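Local coordinates for protein BamaA.19900.a (Balamuthia mandrillaris, PDB 6VZZ) that probably catalyses the ATP-dependent phosphorylation of glucose to glucose 6-phosphate, and binds beta-D-glucopyranose in its pocket, at residues I255-I260 / L316-K321; H312-M317 / R354-D359; Y234-R239 / A305-M310. All blocks are in the same frame, centred on the assembly; numbering follows the deposited sequence.

Contact 1: residues I255-I260 / L316-K321. With BGC (beta-D-glucopyranose), chain B.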
loop_
_atom_site.group_PDB
_atom_site.type_symbol
_atom_site.label_atom_id
_atom_site.label_comp_id
_atom_site.label_asym_id
_atom_site.label_seq_id
_atom_site.Cartn_x
_atom_site.Cartn_y
_atom_site.Cartn_z
ATOM N N ILE A 255 -12.500 13.980 -1.356
ATOM C CA ILE A 255 -11.308 14.483 -2.043
ATOM C C ILE A 255 -10.130 13.529 -1.853
ATOM O O ILE A 255 -10.088 12.704 -0.931
ATOM C CB ILE A 255 -10.958 15.906 -1.578
ATOM C CG1 ILE A 255 -10.334 15.908 -0.187
ATOM C CG2 ILE A 255 -12.197 16.774 -1.561
ATOM C CD1 ILE A 255 -9.835 17.297 0.228
ATOM N N GLU A 256 -9.173 13.625 -2.768
ATOM C CA GLU A 256 -7.926 12.880 -2.675
ATOM C C GLU A 256 -6.956 13.636 -1.790
ATOM O O GLU A 256 -7.044 14.859 -1.644
ATOM C CB GLU A 256 -7.282 12.677 -4.052
ATOM C CG GLU A 256 -8.223 12.263 -5.160
ATOM C CD GLU A 256 -7.510 12.107 -6.490
ATOM O OE1 GLU A 256 -6.396 12.661 -6.645
ATOM O OE2 GLU A 256 -8.058 11.419 -7.380
ATOM N N TYR A 257 -6.013 12.894 -1.196
ATOM C CA TYR A 257 -4.980 13.549 -0.400
ATOM C C TYR A 257 -4.257 14.610 -1.221
ATOM O O TYR A 257 -3.927 15.685 -0.702
ATOM C CB TYR A 257 -3.989 12.522 0.152
ATOM C CG TYR A 257 -4.430 11.874 1.451
ATOM C CD1 TYR A 257 -4.355 12.562 2.656
ATOM C CD2 TYR A 257 -4.917 10.569 1.476
ATOM C CE1 TYR A 257 -4.755 11.971 3.845
ATOM C CE2 TYR A 257 -5.316 9.980 2.654
ATOM C CZ TYR A 257 -5.238 10.684 3.838
ATOM O OH TYR A 257 -5.636 10.094 5.024
ATOM N N GLU A 258 -4.044 14.342 -2.520
ATOM C CA GLU A 258 -3.385 15.307 -3.398
ATOM C C GLU A 258 -4.205 16.584 -3.569
ATOM O O GLU A 258 -3.645 17.630 -3.921
ATOM C CB GLU A 258 -3.103 14.676 -4.765
ATOM C CG GLU A 258 -2.275 15.564 -5.694
ATOM C CD GLU A 258 -1.902 14.889 -7.007
ATOM O OE1 GLU A 258 -1.119 13.918 -6.978
ATOM O OE2 GLU A 258 -2.394 15.328 -8.073
ATOM N N ASP A 259 -5.511 16.540 -3.311
ATOM C CA ASP A 259 -6.292 17.763 -3.427
ATOM C C ASP A 259 -5.969 18.756 -2.321
ATOM O O ASP A 259 -6.361 19.928 -2.420
ATOM C CB ASP A 259 -7.785 17.433 -3.452
ATOM C CG ASP A 259 -8.190 16.679 -4.717
ATOM O OD1 ASP A 259 -7.536 16.887 -5.766
ATOM O OD2 ASP A 259 -9.158 15.886 -4.670
ATOM N N ILE A 260 -5.244 18.325 -1.288
ATOM C CA ILE A 260 -4.726 19.218 -0.268
ATOM C C ILE A 260 -3.201 19.237 -0.261
ATOM O O ILE A 260 -2.584 20.311 -0.181
ATOM C CB ILE A 260 -5.274 18.830 1.121
ATOM C CG1 ILE A 260 -6.764 19.158 1.214
ATOM C CG2 ILE A 260 -4.486 19.491 2.241
ATOM C CD1 ILE A 260 -7.393 18.725 2.528
ATOM N N LEU A 316 -0.493 15.606 4.934
ATOM C CA LEU A 316 0.677 14.806 4.579
ATOM C C LEU A 316 1.014 13.825 5.696
ATOM O O LEU A 316 1.294 12.650 5.437
ATOM C CB LEU A 316 1.875 15.708 4.277
ATOM C CG LEU A 316 3.189 14.936 4.096
ATOM C CD1 LEU A 316 3.169 14.135 2.810
ATOM C CD2 LEU A 316 4.377 15.867 4.129
ATOM N N MET A 317 0.965 14.282 6.951
ATOM C CA MET A 317 1.216 13.372 8.062
ATOM C C MET A 317 0.141 12.294 8.172
ATOM O O MET A 317 0.433 11.181 8.618
ATOM C CB MET A 317 1.319 14.150 9.374
ATOM C CG MET A 317 2.554 15.026 9.501
ATOM S SD MET A 317 4.092 14.080 9.518
ATOM C CE MET A 317 4.818 14.550 7.958
ATOM N N ARG A 318 -1.104 12.591 7.777
ATOM C CA ARG A 318 -2.161 11.591 7.926
ATOM C C ARG A 318 -2.017 10.459 6.912
ATOM O O ARG A 318 -2.210 9.287 7.256
ATOM C CB ARG A 318 -3.536 12.234 7.799
ATOM C CG ARG A 318 -4.664 11.257 8.050
ATOM C CD ARG A 318 -5.966 11.991 8.329
ATOM N NE ARG A 318 -5.734 13.101 9.242
ATOM C CZ ARG A 318 -6.584 14.103 9.445
ATOM N NH1 ARG A 318 -6.256 15.079 10.280
ATOM N NH2 ARG A 318 -7.744 14.141 8.801
ATOM N N ILE A 319 -1.699 10.778 5.655
ATOM C CA ILE A 319 -1.504 9.709 4.683
ATOM C C ILE A 319 -0.235 8.929 5.015
ATOM O O ILE A 319 -0.184 7.702 4.874
ATOM C CB ILE A 319 -1.495 10.273 3.243
ATOM C CG1 ILE A 319 -1.318 9.167 2.193
ATOM C CG2 ILE A 319 -0.389 11.290 3.053
ATOM C CD1 ILE A 319 -2.286 8.013 2.325
ATOM N N ALA A 320 0.800 9.619 5.498
ATOM C CA ALA A 320 2.025 8.920 5.858
ATOM C C ALA A 320 1.794 7.981 7.034
ATOM O O ALA A 320 2.296 6.849 7.038
ATOM C CB ALA A 320 3.133 9.927 6.166
ATOM N N LYS A 321 1.028 8.431 8.035
ATOM C CA LYS A 321 0.688 7.581 9.173
ATOM C C LYS A 321 0.030 6.286 8.713
ATOM O O LYS A 321 0.480 5.187 9.056
ATOM C CB LYS A 321 -0.234 8.342 10.123
ATOM C CG LYS A 321 -0.892 7.488 11.186
ATOM C CD LYS A 321 -2.302 7.958 11.483
ATOM C CE LYS A 321 -2.418 9.470 11.370
ATOM N NZ LYS A 321 -3.739 9.997 11.846
HETATM C C2 BGC B . 0.930 11.225 -10.079
HETATM C C3 BGC B . 2.084 10.332 -9.652
HETATM C C4 BGC B . 3.322 11.176 -9.373
HETATM C C5 BGC B . 2.975 12.266 -8.364
HETATM C C6 BGC B . 4.121 13.194 -8.043
HETATM C C1 BGC B . 0.711 12.291 -9.017
HETATM O O1 BGC B . -0.382 13.081 -9.314
HETATM O O2 BGC B . -0.249 10.451 -10.259
HETATM O O3 BGC B . 2.353 9.355 -10.647
HETATM O O4 BGC B . 4.349 10.365 -8.823
HETATM O O5 BGC B . 1.903 13.062 -8.887
HETATM O O6 BGC B . 4.762 13.655 -9.215
#

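Contact 2: residues H312-M317 / R354-D359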
loop_
_atom_site.group_PDB
_atom_site.type_symbol
_atom_site.label_atom_id
_atom_site.label_comp_id
_atom_site.label_asym_id
_atom_site.label_seq_id
_atom_site.Cartn_x
_atom_site.Cartn_y
_atom_site.Cartn_z
ATOM N N HIS A 312 -2.097 21.687 5.315
ATOM C CA HIS A 312 -1.357 21.041 4.237
ATOM C C HIS A 312 -0.482 19.923 4.790
ATOM O O HIS A 312 -0.613 18.758 4.401
ATOM C CB HIS A 312 -0.531 22.106 3.510
ATOM C CG HIS A 312 0.350 21.579 2.425
ATOM N ND1 HIS A 312 -0.143 21.074 1.242
ATOM C CD2 HIS A 312 1.699 21.524 2.325
ATOM C CE1 HIS A 312 0.866 20.711 0.469
ATOM N NE2 HIS A 312 1.994 20.971 1.104
ATOM N N PHE A 313 0.376 20.255 5.756
ATOM C CA PHE A 313 1.282 19.256 6.303
ATOM C C PHE A 313 0.565 18.281 7.215
ATOM O O PHE A 313 1.006 17.132 7.357
ATOM C CB PHE A 313 2.433 19.931 7.033
ATOM C CG PHE A 313 3.633 20.110 6.177
ATOM C CD1 PHE A 313 4.356 19.008 5.753
ATOM C CD2 PHE A 313 4.025 21.363 5.758
ATOM C CE1 PHE A 313 5.459 19.153 4.945
ATOM C CE2 PHE A 313 5.132 21.512 4.945
ATOM C CZ PHE A 313 5.849 20.404 4.537
ATOM N N LYS A 314 -0.536 18.706 7.836
ATOM C CA LYS A 314 -1.322 17.772 8.632
ATOM C C LYS A 314 -1.796 16.602 7.779
ATOM O O LYS A 314 -1.682 15.438 8.179
ATOM C CB LYS A 314 -2.503 18.491 9.279
ATOM C CG LYS A 314 -3.368 17.572 10.117
ATOM C CD LYS A 314 -3.966 18.289 11.316
ATOM C CE LYS A 314 -5.201 19.083 10.941
ATOM N NZ LYS A 314 -5.972 19.518 12.157
ATOM N N PHE A 315 -2.301 16.888 6.579
ATOM C CA PHE A 315 -2.795 15.798 5.747
ATOM C C PHE A 315 -1.658 14.991 5.146
ATOM O O PHE A 315 -1.828 13.796 4.885
ATOM C CB PHE A 315 -3.726 16.327 4.663
ATOM C CG PHE A 315 -5.132 16.514 5.139
ATOM C CD1 PHE A 315 -5.497 17.666 5.827
ATOM C CD2 PHE A 315 -6.083 15.526 4.934
ATOM C CE1 PHE A 315 -6.795 17.835 6.290
ATOM C CE2 PHE A 315 -7.374 15.685 5.388
ATOM C CZ PHE A 315 -7.737 16.843 6.068
ATOM N N LEU A 316 -0.493 15.606 4.934
ATOM C CA LEU A 316 0.677 14.806 4.579
ATOM C C LEU A 316 1.014 13.825 5.696
ATOM O O LEU A 316 1.294 12.650 5.437
ATOM C CB LEU A 316 1.875 15.708 4.277
ATOM C CG LEU A 316 3.189 14.936 4.096
ATOM C CD1 LEU A 316 3.169 14.135 2.810
ATOM C CD2 LEU A 316 4.377 15.867 4.129
ATOM N N MET A 317 0.965 14.282 6.951
ATOM C CA MET A 317 1.216 13.372 8.062
ATOM C C MET A 317 0.141 12.294 8.172
ATOM O O MET A 317 0.433 11.181 8.618
ATOM C CB MET A 317 1.319 14.150 9.374
ATOM C CG MET A 317 2.554 15.026 9.501
ATOM S SD MET A 317 4.092 14.080 9.518
ATOM C CE MET A 317 4.818 14.550 7.958
ATOM N N ARG A 354 3.518 15.867 14.920
ATOM C CA ARG A 354 3.569 14.608 15.655
ATOM C C ARG A 354 2.213 14.255 16.241
ATOM O O ARG A 354 1.814 13.086 16.232
ATOM C CB ARG A 354 4.607 14.684 16.767
ATOM C CG ARG A 354 6.032 14.768 16.297
ATOM C CD ARG A 354 6.932 14.915 17.494
ATOM N NE ARG A 354 6.885 13.742 18.362
ATOM C CZ ARG A 354 7.641 12.659 18.185
ATOM N NH1 ARG A 354 8.492 12.598 17.167
ATOM N NH2 ARG A 354 7.555 11.641 19.027
ATOM N N ALA A 355 1.497 15.240 16.774
ATOM C CA ALA A 355 0.153 14.970 17.266
ATOM C C ALA A 355 -0.700 14.317 16.184
ATOM O O ALA A 355 -1.481 13.402 16.466
ATOM C CB ALA A 355 -0.489 16.261 17.762
ATOM N N GLU A 356 -0.539 14.757 14.934
ATOM C CA GLU A 356 -1.280 14.153 13.834
ATOM C C GLU A 356 -0.754 12.762 13.501
ATOM O O GLU A 356 -1.542 11.825 13.314
ATOM C CB GLU A 356 -1.210 15.056 12.604
ATOM C CG GLU A 356 -1.722 14.401 11.326
ATOM C CD GLU A 356 -3.155 13.911 11.447
ATOM O OE1 GLU A 356 -3.464 12.843 10.888
ATOM O OE2 GLU A 356 -3.973 14.582 12.113
ATOM N N PHE A 357 0.574 12.602 13.437
ATOM C CA PHE A 357 1.144 11.353 12.949
ATOM C C PHE A 357 0.880 10.193 13.908
ATOM O O PHE A 357 0.647 9.064 13.467
ATOM C CB PHE A 357 2.641 11.517 12.701
ATOM C CG PHE A 357 3.304 10.264 12.189
ATOM C CD1 PHE A 357 3.201 9.907 10.855
ATOM C CD2 PHE A 357 4.024 9.441 13.044
ATOM C CE1 PHE A 357 3.799 8.750 10.382
ATOM C CE2 PHE A 357 4.620 8.286 12.580
ATOM C CZ PHE A 357 4.512 7.939 11.248
ATOM N N PHE A 358 0.914 10.436 15.212
ATOM C CA PHE A 358 0.627 9.386 16.184
ATOM C C PHE A 358 -0.844 9.331 16.602
ATOM O O PHE A 358 -1.171 8.639 17.570
ATOM C CB PHE A 358 1.524 9.557 17.415
ATOM C CG PHE A 358 2.978 9.475 17.093
ATOM C CD1 PHE A 358 3.567 8.247 16.812
ATOM C CD2 PHE A 358 3.757 10.619 17.024
ATOM C CE1 PHE A 358 4.901 8.159 16.486
ATOM C CE2 PHE A 358 5.105 10.539 16.701
ATOM C CZ PHE A 358 5.675 9.307 16.428
ATOM N N ASP A 359 -1.737 10.026 15.894
ATOM C CA ASP A 359 -3.174 9.999 16.183
ATOM C C ASP A 359 -3.783 8.767 15.506
ATOM O O ASP A 359 -4.339 8.820 14.401
ATOM C CB ASP A 359 -3.809 11.305 15.711
ATOM C CG ASP A 359 -5.320 11.370 15.929
ATOM O OD1 ASP A 359 -5.959 10.349 16.239
ATOM O OD2 ASP A 359 -5.877 12.481 15.787
#

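Contact 3: residues Y234-R239 / A305-M310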
loop_
_atom_site.group_PDB
_atom_site.type_symbol
_atom_site.label_atom_id
_atom_site.label_comp_id
_atom_site.label_asym_id
_atom_site.label_seq_id
_atom_site.Cartn_x
_atom_site.Cartn_y
_atom_site.Cartn_z
ATOM N N TYR A 234 -12.269 18.842 14.247
ATOM C CA TYR A 234 -13.218 18.006 13.519
ATOM C C TYR A 234 -14.214 18.847 12.725
ATOM O O TYR A 234 -14.479 18.568 11.548
ATOM C CB TYR A 234 -13.938 17.080 14.497
ATOM C CG TYR A 234 -14.987 16.181 13.871
ATOM C CD1 TYR A 234 -14.626 15.169 12.990
ATOM C CD2 TYR A 234 -16.341 16.330 14.180
ATOM C CE1 TYR A 234 -15.572 14.335 12.432
ATOM C CE2 TYR A 234 -17.300 15.493 13.619
ATOM C CZ TYR A 234 -16.896 14.494 12.744
ATOM O OH TYR A 234 -17.817 13.646 12.172
ATOM N N ALA A 235 -14.779 19.880 13.352
ATOM C CA ALA A 235 -15.752 20.721 12.664
ATOM C C ALA A 235 -15.112 21.481 11.509
ATOM O O ALA A 235 -15.705 21.591 10.427
ATOM C CB ALA A 235 -16.395 21.693 13.648
ATOM N N GLU A 236 -13.906 22.015 11.717
ATOM C CA GLU A 236 -13.290 22.836 10.682
ATOM C C GLU A 236 -12.714 21.987 9.556
ATOM O O GLU A 236 -12.719 22.426 8.399
ATOM C CB GLU A 236 -12.209 23.749 11.279
ATOM C CG GLU A 236 -10.886 23.070 11.622
ATOM C CD GLU A 236 -9.716 24.056 11.736
ATOM O OE1 GLU A 236 -9.954 25.294 11.766
ATOM O OE2 GLU A 236 -8.554 23.581 11.792
ATOM N N GLU A 237 -12.226 20.779 9.860
ATOM C CA GLU A 237 -11.770 19.891 8.794
ATOM C C GLU A 237 -12.929 19.489 7.900
ATOM O O GLU A 237 -12.784 19.412 6.676
ATOM C CB GLU A 237 -11.098 18.646 9.371
ATOM C CG GLU A 237 -9.663 18.846 9.801
ATOM C CD GLU A 237 -8.943 17.527 10.003
ATOM O OE1 GLU A 237 -7.861 17.524 10.630
ATOM O OE2 GLU A 237 -9.465 16.492 9.532
ATOM N N THR A 238 -14.091 19.234 8.500
ATOM C CA THR A 238 -15.278 18.913 7.715
ATOM C C THR A 238 -15.634 20.048 6.763
ATOM O O THR A 238 -15.992 19.802 5.605
ATOM C CB THR A 238 -16.449 18.598 8.648
ATOM O OG1 THR A 238 -16.061 17.545 9.544
ATOM C CG2 THR A 238 -17.653 18.157 7.849
ATOM N N ARG A 239 -15.527 21.298 7.224
ATOM C CA ARG A 239 -15.795 22.423 6.332
ATOM C C ARG A 239 -14.772 22.484 5.203
ATOM O O ARG A 239 -15.136 22.696 4.040
ATOM C CB ARG A 239 -15.819 23.733 7.119
ATOM C CG ARG A 239 -16.966 23.849 8.132
ATOM C CD ARG A 239 -17.232 25.296 8.551
ATOM N NE ARG A 239 -16.035 25.968 9.055
ATOM C CZ ARG A 239 -15.598 25.897 10.314
ATOM N NH1 ARG A 239 -16.257 25.180 11.222
ATOM N NH2 ARG A 239 -14.495 26.544 10.673
ATOM N N ALA A 305 -1.545 32.167 6.101
ATOM C CA ALA A 305 -0.610 31.269 5.430
ATOM C C ALA A 305 -0.219 30.122 6.348
ATOM O O ALA A 305 -0.173 28.959 5.930
ATOM C CB ALA A 305 0.629 32.038 4.972
ATOM N N HIS A 306 0.042 30.436 7.614
ATOM C CA HIS A 306 0.370 29.407 8.591
ATOM C C HIS A 306 -0.757 28.390 8.717
ATOM O O HIS A 306 -0.519 27.178 8.663
ATOM C CB HIS A 306 0.664 30.067 9.935
ATOM C CG HIS A 306 1.008 29.100 11.019
ATOM N ND1 HIS A 306 0.054 28.511 11.819
ATOM C CD2 HIS A 306 2.202 28.620 11.438
ATOM C CE1 HIS A 306 0.643 27.709 12.687
ATOM N NE2 HIS A 306 1.947 27.761 12.479
ATOM N N LYS A 307 -1.996 28.870 8.866
ATOM C CA LYS A 307 -3.133 27.971 9.054
ATOM C C LYS A 307 -3.271 27.005 7.882
ATOM O O LYS A 307 -3.450 25.797 8.077
ATOM C CB LYS A 307 -4.415 28.788 9.248
ATOM C CG LYS A 307 -5.653 27.979 9.619
ATOM C CD LYS A 307 -5.442 27.190 10.908
ATOM C CE LYS A 307 -6.686 26.387 11.305
ATOM N NZ LYS A 307 -6.458 25.519 12.501
ATOM N N ALA A 308 -3.157 27.517 6.654
ATOM C CA ALA A 308 -3.259 26.659 5.477
ATOM C C ALA A 308 -2.096 25.674 5.411
ATOM O O ALA A 308 -2.286 24.478 5.154
ATOM C CB ALA A 308 -3.315 27.515 4.216
ATOM N N MET A 309 -0.876 26.162 5.634
ATOM C CA MET A 309 0.289 25.285 5.600
ATOM C C MET A 309 0.199 24.210 6.681
ATOM O O MET A 309 0.566 23.052 6.452
ATOM C CB MET A 309 1.555 26.121 5.770
ATOM C CG MET A 309 2.835 25.433 5.385
ATOM S SD MET A 309 2.984 25.291 3.598
ATOM C CE MET A 309 4.537 24.426 3.458
ATOM N N MET A 310 -0.294 24.583 7.865
ATOM C CA MET A 310 -0.553 23.618 8.928
ATOM C C MET A 310 -1.432 22.473 8.436
ATOM O O MET A 310 -1.113 21.294 8.630
ATOM C CB MET A 310 -1.212 24.334 10.104
ATOM C CG MET A 310 -1.148 23.598 11.421
ATOM S SD MET A 310 0.561 23.300 11.903
ATOM C CE MET A 310 0.679 21.545 11.555
#

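Contact 1: residues I255-I260 / L316-K321
Behind the glucose pocket, the loop 255-260, which supplies Glu258 to the sugar, meets helix 303-327 through a tyrosine that lies flat on an isoleucine. Ile319 CB sits 3.5 Å from the centroid of the Tyr257 ring and only 4° off the ring normal, a CH-pi contact squarely over the face. With CG1 anti to the backbone N (chi1 -179°), the longer branch of Ile319 runs along one flank of the ring and brings CD1 to 3.6 Å from Tyr257 CE2. The shorter branch, CG2, lies toward the other flank, 4.2 Å from Tyr257 CD1. At the far end of the ring, the aliphatic part of Arg318 passes the phenol group at about a right angle, its CG 3.4 Å from Tyr257 OH. The guanidinium does not stack on the ring: the two planes are 83° apart, and its nitrogens turn instead to Glu356, Glu237 and the carbonyl of Ser225. All three touching residues are buried.

Behind Tyr257 the loop is folded tightly. Asp259 OD2 takes the backbone N-H of Glu256 at 3.0 Å from above the carboxylate plane, and Tyr249 OH also bonds to this oxygen. Next to the tyrosine, Glu258 stretches out toward the sugar and accepts a hydrogen bond from O1 of beta-D-glucopyranose on OE1 at 2.6 Å. Its other oxygen, OE2, is held by Arg264 and Asn116, which together probably fix the carboxylate's rotation. Adjacent residues thus face two ways, Tyr257 onto the helix and Glu258 into the pocket, an arrangement that belongs to the glucose site of a glucokinase of the actin-like ATPase superfamily.

Contact 2: residues H312-M317 / R354-D359
Lys314 and Met317, one turn apart on helix 303-327, receive Glu356 and Phe357 from the end of helix 350-357. The bent Glu356 chain does most of the touching. Glu356 CG lies 3.3 Å from the backbone O of Lys314 and 3.6 Å from Met317 CB, wedged between the two residues. Beyond that methylene the carboxylate swings over the lysine's aliphatic part, with Glu356 OE2 3.6 Å from Lys314 CG, and the two side chains cross at about a right angle. The charged ends do not pair: Lys314 NZ stays 5.3 Å from Glu356 OE2 and bridges to Glu237, while Glu356 OE1 serves Arg318 and Lys321. Several charges thus meet near the carboxylate of the buried Glu356, which probably keeps it ionised.

Alongside, Phe357 turns an edge to the helix, its CD1 3.8 Å from the carbonyl O of Met317. The sulfur makes a Met-aromatic contact from an oblique direction: Met317 SD is 5.5 Å from the centroid of the Phe357 ring and 55° off the normal. The methionine leaves its backbone toward Phe357, but bends at chi2 (-64°) and again at chi3 put its end away from 354-359; Met317 also packs on Leu353.

Farther out, Phe357 is backed by its own chain. Phe357 CD2 lies 3.7 Å above the middle of the Phe358 ring, and the Arg354 guanidinium in turn lies with its face over Phe358 CE2. Phe357 also touches Met332 in strand 331-335, while Leu316, on the other side of helix 303-327, packs on Leu189 and Val191 of strand 186-191. The arrangement is that of a helix layered on the six-stranded sheet, with a shorter helix packed beside it, in an actin-like ATPase fold.

Contact 3: residues Y234-R239 / A305-M310
One salt bridge, between Glu236 and Lys307, makes the whole of this contact. Lys307 NZ donates to Glu236 OE2 at 2.9 Å, reaching the syn lone pair, the side of the other oxygen; Glu236 OE1 is farther off, 3.6 Å from NZ. The chains come from opposite directions. Glu236 places its CG between the backbone N and the carbonyl carbon (chi1 76°) and then runs out straight, while Lys307 bends once, at chi2, before extending to its ammonium group.

Around the pair, other polar groups have their own partners. Tyr234 O accepts twice from Thr238, from N at 3.1 Å and from OG1 at 2.8 Å, the two donors arriving from opposite faces of the carbonyl plane. The hydroxyl of Tyr234 is bonded to Glu242 of the second subunit. Arg239 lays its guanidinium against Glu236 CA and sends NE to Glu276, and the neighbouring Glu237 pairs with Arg318 and Lys314.

With backbones 11.5 Å apart at their nearest CA atoms, Glu236 and Lys307, both partly exposed, join these segments through one charged hydrogen bond, a link that solvent probably weakens.

How the contacts relate
Helix 303-327 runs through all three contacts, and contacts 1 and 2 share Leu316 and Met317 with centres about 9 Å apart. Salt bridges tie the set together. Arg318 NE of contact 1 reaches Glu356 OE1 of contact 2 at 2.8 Å, and Arg318 NH1 reaches Glu237 OE1 of contact 3 at 2.9 Å. Lys314 NZ of contact 2 meets that same Glu237 oxygen at 3.1 Å. Tyr257 CD1 also packs 3.6 Å from Phe315 O. Contact 1 alone bears on the sugar, through Glu258; contact 3, centred about 13 Å from contact 1, lies at the surface, beside residues that meet the second subunit.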